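PDB 5OHU: soluble lytic murein transglycosylase from Pseudomonas aeruginosa, which cleaves peptidoglycan glycan strands as a lytic transglycosylase, by both exolytic and endolytic turnover. Local coordinates for residues 393-405 with 436-448. Sequence-based numbering, arbitrary orientation.
Sequences PAHIDPRVLQRVR and FDRDELIAQARLA
V404 plugs into helix 438-448 as a knob, seated among E440, A443, Q444 and L447. Its CG2 presses on E440 CB at 3.5 Å, while CG1, anti to the backbone N (chi1 158°), reaches L447 CD1 at 3.7 Å. The small A443 lets the helices close in here, its CB lying 4.1 Å from L401 CA, and the segment axes approach to 8.9 Å at a crossing angle of -71°. L401 extends the tight zone by laying CD1 against L447 CG. Before helix 398-405, the extended chain drapes A394 CB over I442 CG2 at 3.7 Å, and I396 spans I442, A443 and R446. No hydrogen bond joins the segments; apolar side chains and the aliphatic stem of E440 hold the tight part.

Toward the exposed margin the contact thins. R403 brings NH1 only to 4.0 Å from E440 OE2, too far for a salt bridge; across V404 from this pair, R405 NH2 lies 3.4 Å from L447 CD2. E440 OE1 accepts D437 N through its anti lone pair, and E440 N returns a bond to D437 OD1, a capping box that restrains the E440 side chain. Segment 393-405 packs on one side of helix 438-450, which also packs against helices 422-433 and 454-463, where Q444 NE2 donates to W429 O and its OE1 pairs with S460 OG, consistent with a TPR-like helical array.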
loop_
_atom_site.group_PDB
_atom_site.type_symbol
_atom_site.label_atom_id
_atom_site.label_comp_id
_atom_site.label_asym_id
_atom_site.label_seq_id
_atom_site.Cartn_x
_atom_site.Cartn_y
_atom_site.Cartn_z
ATOM N N PRO A 393 -21.419 7.809 16.919
ATOM C CA PRO A 393 -20.233 8.609 17.250
ATOM C C PRO A 393 -19.617 8.168 18.570
ATOM O O PRO A 393 -20.312 7.951 19.564
ATOM C CB PRO A 393 -20.778 10.038 17.343
ATOM C CG PRO A 393 -22.026 10.022 16.529
ATOM C CD PRO A 393 -22.607 8.647 16.697
ATOM N N ALA A 394 -18.296 8.029 18.567
ATOM C CA ALA A 394 -17.589 7.648 19.781
ATOM C C ALA A 394 -17.752 8.725 20.847
ATOM O O ALA A 394 -17.749 9.921 20.546
ATOM C CB ALA A 394 -16.105 7.411 19.486
ATOM N N HIS A 395 -17.925 8.300 22.099
ATOM C CA HIS A 395 -17.939 9.274 23.178
ATOM C C HIS A 395 -16.509 9.534 23.623
ATOM O O HIS A 395 -15.761 8.604 23.941
ATOM C CB HIS A 395 -18.760 8.838 24.384
ATOM C CG HIS A 395 -18.314 9.495 25.651
ATOM N ND1 HIS A 395 -17.484 8.884 26.567
ATOM C CD2 HIS A 395 -18.507 10.755 26.108
ATOM C CE1 HIS A 395 -17.243 9.714 27.568
ATOM N NE2 HIS A 395 -17.849 10.859 27.312
ATOM N N ILE A 396 -16.149 10.807 23.685
ATOM C CA ILE A 396 -14.774 11.239 23.885
ATOM C C ILE A 396 -14.671 11.862 25.270
ATOM O O ILE A 396 -15.450 12.760 25.621
ATOM C CB ILE A 396 -14.351 12.230 22.790
ATOM C CG1 ILE A 396 -14.449 11.563 21.411
ATOM C CG2 ILE A 396 -12.964 12.792 23.070
ATOM C CD1 ILE A 396 -14.802 12.513 20.289
ATOM N N ASP A 397 -13.737 11.361 26.063
ATOM C CA ASP A 397 -13.351 12.001 27.309
ATOM C C ASP A 397 -12.918 13.439 27.027
ATOM O O ASP A 397 -12.022 13.652 26.198
ATOM C CB ASP A 397 -12.207 11.210 27.938
ATOM C CG ASP A 397 -11.841 11.689 29.327
ATOM O OD1 ASP A 397 -12.534 12.568 29.881
ATOM O OD2 ASP A 397 -10.835 11.178 29.861
ATOM N N PRO A 398 -13.536 14.444 27.656
ATOM C CA PRO A 398 -13.101 15.828 27.407
ATOM C C PRO A 398 -11.627 16.065 27.697
ATOM O O PRO A 398 -11.022 16.949 27.080
ATOM C CB PRO A 398 -14.004 16.655 28.336
ATOM C CG PRO A 398 -15.221 15.826 28.521
ATOM C CD PRO A 398 -14.745 14.389 28.503
ATOM N N ARG A 399 -11.024 15.291 28.604
ATOM C CA ARG A 399 -9.609 15.476 28.911
ATOM C C ARG A 399 -8.718 14.935 27.801
ATOM O O ARG A 399 -7.661 15.509 27.519
ATOM C CB ARG A 399 -9.265 14.817 30.248
ATOM C CG ARG A 399 -9.980 15.444 31.450
ATOM C CD ARG A 399 -9.525 14.833 32.783
ATOM N NE ARG A 399 -9.125 13.432 32.655
ATOM C CZ ARG A 399 -9.969 12.412 32.517
ATOM N NH1 ARG A 399 -11.282 12.626 32.488
ATOM N NH2 ARG A 399 -9.498 11.174 32.402
ATOM N N VAL A 400 -9.118 13.839 27.155
ATOM C CA VAL A 400 -8.343 13.347 26.023
ATOM C C VAL A 400 -8.517 14.268 24.821
ATOM O O VAL A 400 -7.565 14.527 24.082
ATOM C CB VAL A 400 -8.722 11.891 25.700
ATOM C CG1 VAL A 400 -8.147 11.468 24.351
ATOM C CG2 VAL A 400 -8.208 10.970 26.792
ATOM N N LEU A 401 -9.724 14.797 24.614
ATOM C CA LEU A 401 -9.911 15.789 23.559
ATOM C C LEU A 401 -9.039 17.016 23.800
ATOM O O LEU A 401 -8.395 17.528 22.873
ATOM C CB LEU A 401 -11.384 16.185 23.465
ATOM C CG LEU A 401 -11.774 17.303 22.492
ATOM C CD1 LEU A 401 -11.160 17.092 21.110
ATOM C CD2 LEU A 401 -13.278 17.387 22.376
ATOM N N GLN A 402 -8.994 17.495 25.045
ATOM C CA GLN A 402 -8.159 18.649 25.354
ATOM C C GLN A 402 -6.688 18.330 25.121
ATOM O O GLN A 402 -5.975 19.101 24.473
ATOM C CB GLN A 402 -8.405 19.107 26.790
ATOM C CG GLN A 402 -8.235 20.608 26.976
ATOM C CD GLN A 402 -8.408 21.048 28.416
ATOM O OE1 GLN A 402 -7.975 20.360 29.342
ATOM N NE2 GLN A 402 -9.050 22.197 28.612
ATOM N N ARG A 403 -6.226 17.183 25.631
ATOM C CA ARG A 403 -4.863 16.717 25.374
ATOM C C ARG A 403 -4.509 16.825 23.893
ATOM O O ARG A 403 -3.467 17.378 23.526
ATOM C CB ARG A 403 -4.712 15.265 25.842
ATOM C CG ARG A 403 -3.395 14.912 26.522
ATOM C CD ARG A 403 -3.352 13.421 26.883
ATOM N NE ARG A 403 -4.410 13.025 27.818
ATOM C CZ ARG A 403 -4.808 11.769 28.029
ATOM N NH1 ARG A 403 -4.249 10.768 27.359
ATOM N NH2 ARG A 403 -5.776 11.511 28.902
ATOM N N VAL A 404 -5.388 16.321 23.028
ATOM C CA VAL A 404 -5.089 16.291 21.602
ATOM C C VAL A 404 -5.145 17.696 21.007
ATOM O O VAL A 404 -4.272 18.083 20.224
ATOM C CB VAL A 404 -6.029 15.301 20.884
ATOM C CG1 VAL A 404 -6.130 15.609 19.390
ATOM C CG2 VAL A 404 -5.532 13.878 21.094
ATOM N N ARG A 405 -6.139 18.497 21.380
ATOM C CA ARG A 405 -6.133 19.860 20.868
ATOM C C ARG A 405 -5.029 20.711 21.503
ATOM O O ARG A 405 -4.670 21.750 20.943
ATOM C CB ARG A 405 -7.501 20.522 21.065
ATOM C CG ARG A 405 -7.617 21.855 20.316
ATOM C CD ARG A 405 -9.032 22.396 20.254
ATOM N NE ARG A 405 -9.880 21.859 21.312
ATOM C CZ ARG A 405 -11.163 21.558 21.146
ATOM N NH1 ARG A 405 -11.869 21.070 22.156
ATOM N NH2 ARG A 405 -11.740 21.736 19.963
ATOM N N PHE A 436 -0.198 8.777 18.298
ATOM C CA PHE A 436 -1.409 8.836 19.107
ATOM C C PHE A 436 -1.931 7.434 19.423
ATOM O O PHE A 436 -1.770 6.493 18.639
ATOM C CB PHE A 436 -2.502 9.631 18.386
ATOM C CG PHE A 436 -2.286 11.116 18.381
ATOM C CD1 PHE A 436 -1.250 11.691 19.110
ATOM C CD2 PHE A 436 -3.138 11.942 17.659
ATOM C CE1 PHE A 436 -1.068 13.069 19.111
ATOM C CE2 PHE A 436 -2.963 13.322 17.653
ATOM C CZ PHE A 436 -1.925 13.887 18.380
ATOM N N ASP A 437 -2.573 7.299 20.586
ATOM C CA ASP A 437 -3.242 6.048 20.909
ATOM C C ASP A 437 -4.688 6.090 20.400
ATOM O O ASP A 437 -5.121 7.057 19.766
ATOM C CB ASP A 437 -3.148 5.737 22.410
ATOM C CG ASP A 437 -3.977 6.671 23.283
ATOM O OD1 ASP A 437 -4.662 7.570 22.762
ATOM O OD2 ASP A 437 -3.955 6.485 24.519
ATOM N N ARG A 438 -5.445 5.028 20.695
ATOM C CA ARG A 438 -6.754 4.841 20.073
ATOM C C ARG A 438 -7.704 5.984 20.410
ATOM O O ARG A 438 -8.335 6.560 19.518
ATOM C CB ARG A 438 -7.355 3.499 20.493
ATOM C CG ARG A 438 -8.597 3.106 19.689
ATOM C CD ARG A 438 -9.009 1.663 19.952
ATOM N NE ARG A 438 -10.136 1.254 19.118
ATOM C CZ ARG A 438 -11.411 1.371 19.477
ATOM N NH1 ARG A 438 -11.722 1.889 20.658
ATOM N NH2 ARG A 438 -12.376 0.973 18.657
ATOM N N ASP A 439 -7.817 6.325 21.697
ATOM C CA ASP A 439 -8.719 7.400 22.100
ATOM C C ASP A 439 -8.298 8.729 21.491
ATOM O O ASP A 439 -9.145 9.533 21.084
ATOM C CB ASP A 439 -8.763 7.515 23.624
ATOM C CG ASP A 439 -8.957 6.178 24.309
ATOM O OD1 ASP A 439 -8.176 5.242 24.025
ATOM O OD2 ASP A 439 -9.891 6.062 25.131
ATOM N N GLU A 440 -6.991 8.981 21.428
ATOM C CA GLU A 440 -6.505 10.225 20.849
ATOM C C GLU A 440 -6.781 10.269 19.353
ATOM O O GLU A 440 -7.231 11.291 18.821
ATOM C CB GLU A 440 -5.014 10.381 21.139
ATOM C CG GLU A 440 -4.700 10.686 22.600
ATOM C CD GLU A 440 -3.213 10.625 22.902
ATOM O OE1 GLU A 440 -2.516 9.744 22.347
ATOM O OE2 GLU A 440 -2.740 11.466 23.695
ATOM N N LEU A 441 -6.515 9.162 18.660
ATOM C CA LEU A 441 -6.844 9.067 17.244
ATOM C C LEU A 441 -8.310 9.396 16.993
ATOM O O LEU A 441 -8.642 10.085 16.020
ATOM C CB LEU A 441 -6.523 7.665 16.732
ATOM C CG LEU A 441 -5.048 7.316 16.581
ATOM C CD1 LEU A 441 -4.932 5.868 16.201
ATOM C CD2 LEU A 441 -4.383 8.205 15.534
ATOM N N ILE A 442 -9.199 8.910 17.864
ATOM C CA ILE A 442 -10.623 9.192 17.729
ATOM C C ILE A 442 -10.891 10.682 17.921
ATOM O O ILE A 442 -11.634 11.299 17.145
ATOM C CB ILE A 442 -11.430 8.323 18.716
ATOM C CG1 ILE A 442 -11.521 6.876 18.209
ATOM C CG2 ILE A 442 -12.814 8.895 18.933
ATOM C CD1 ILE A 442 -11.831 5.869 19.285
ATOM N N ALA A 443 -10.271 11.289 18.937
ATOM C CA ALA A 443 -10.418 12.727 19.134
ATOM C C ALA A 443 -9.905 13.506 17.927
ATOM O O ALA A 443 -10.547 14.467 17.481
ATOM C CB ALA A 443 -9.691 13.160 20.406
ATOM N N GLN A 444 -8.754 13.099 17.376
ATOM C CA GLN A 444 -8.227 13.765 16.190
ATOM C C GLN A 444 -9.192 13.635 15.014
ATOM O O GLN A 444 -9.362 14.580 14.230
ATOM C CB GLN A 444 -6.861 13.186 15.822
ATOM C CG GLN A 444 -6.023 14.089 14.934
ATOM C CD GLN A 444 -4.868 13.359 14.290
ATOM O OE1 GLN A 444 -4.990 12.191 13.929
ATOM N NE2 GLN A 444 -3.730 14.042 14.142
ATOM N N ALA A 445 -9.832 12.467 14.881
ATOM C CA ALA A 445 -10.812 12.275 13.817
ATOM C C ALA A 445 -11.950 13.281 13.929
ATOM O O ALA A 445 -12.382 13.855 12.919
ATOM C CB ALA A 445 -11.356 10.843 13.844
ATOM N N ARG A 446 -12.441 13.521 15.147
ATOM C CA ARG A 446 -13.521 14.490 15.319
ATOM C C ARG A 446 -13.066 15.896 14.957
ATOM O O ARG A 446 -13.809 16.647 14.315
ATOM C CB ARG A 446 -14.056 14.457 16.750
ATOM C CG ARG A 446 -15.356 15.250 16.945
ATOM C CD ARG A 446 -16.525 14.620 16.180
ATOM N NE ARG A 446 -17.474 15.618 15.687
ATOM C CZ ARG A 446 -18.526 16.056 16.372
ATOM N NH1 ARG A 446 -18.771 15.588 17.587
ATOM N NH2 ARG A 446 -19.333 16.967 15.842
ATOM N N LEU A 447 -11.845 16.270 15.358
ATOM C CA LEU A 447 -11.351 17.622 15.103
ATOM C C LEU A 447 -11.204 17.877 13.611
ATOM O O LEU A 447 -11.591 18.938 13.109
ATOM C CB LEU A 447 -10.018 17.844 15.827
ATOM C CG LEU A 447 -10.050 18.017 17.352
ATOM C CD1 LEU A 447 -8.654 17.889 17.945
ATOM C CD2 LEU A 447 -10.665 19.356 17.751
ATOM N N ALA A 448 -10.643 16.907 12.883
ATOM C CA ALA A 448 -10.477 17.053 11.440
ATOM C C ALA A 448 -11.823 17.059 10.716
ATOM O O ALA A 448 -11.994 17.775 9.723
ATOM C CB ALA A 448 -9.581 15.935 10.903
#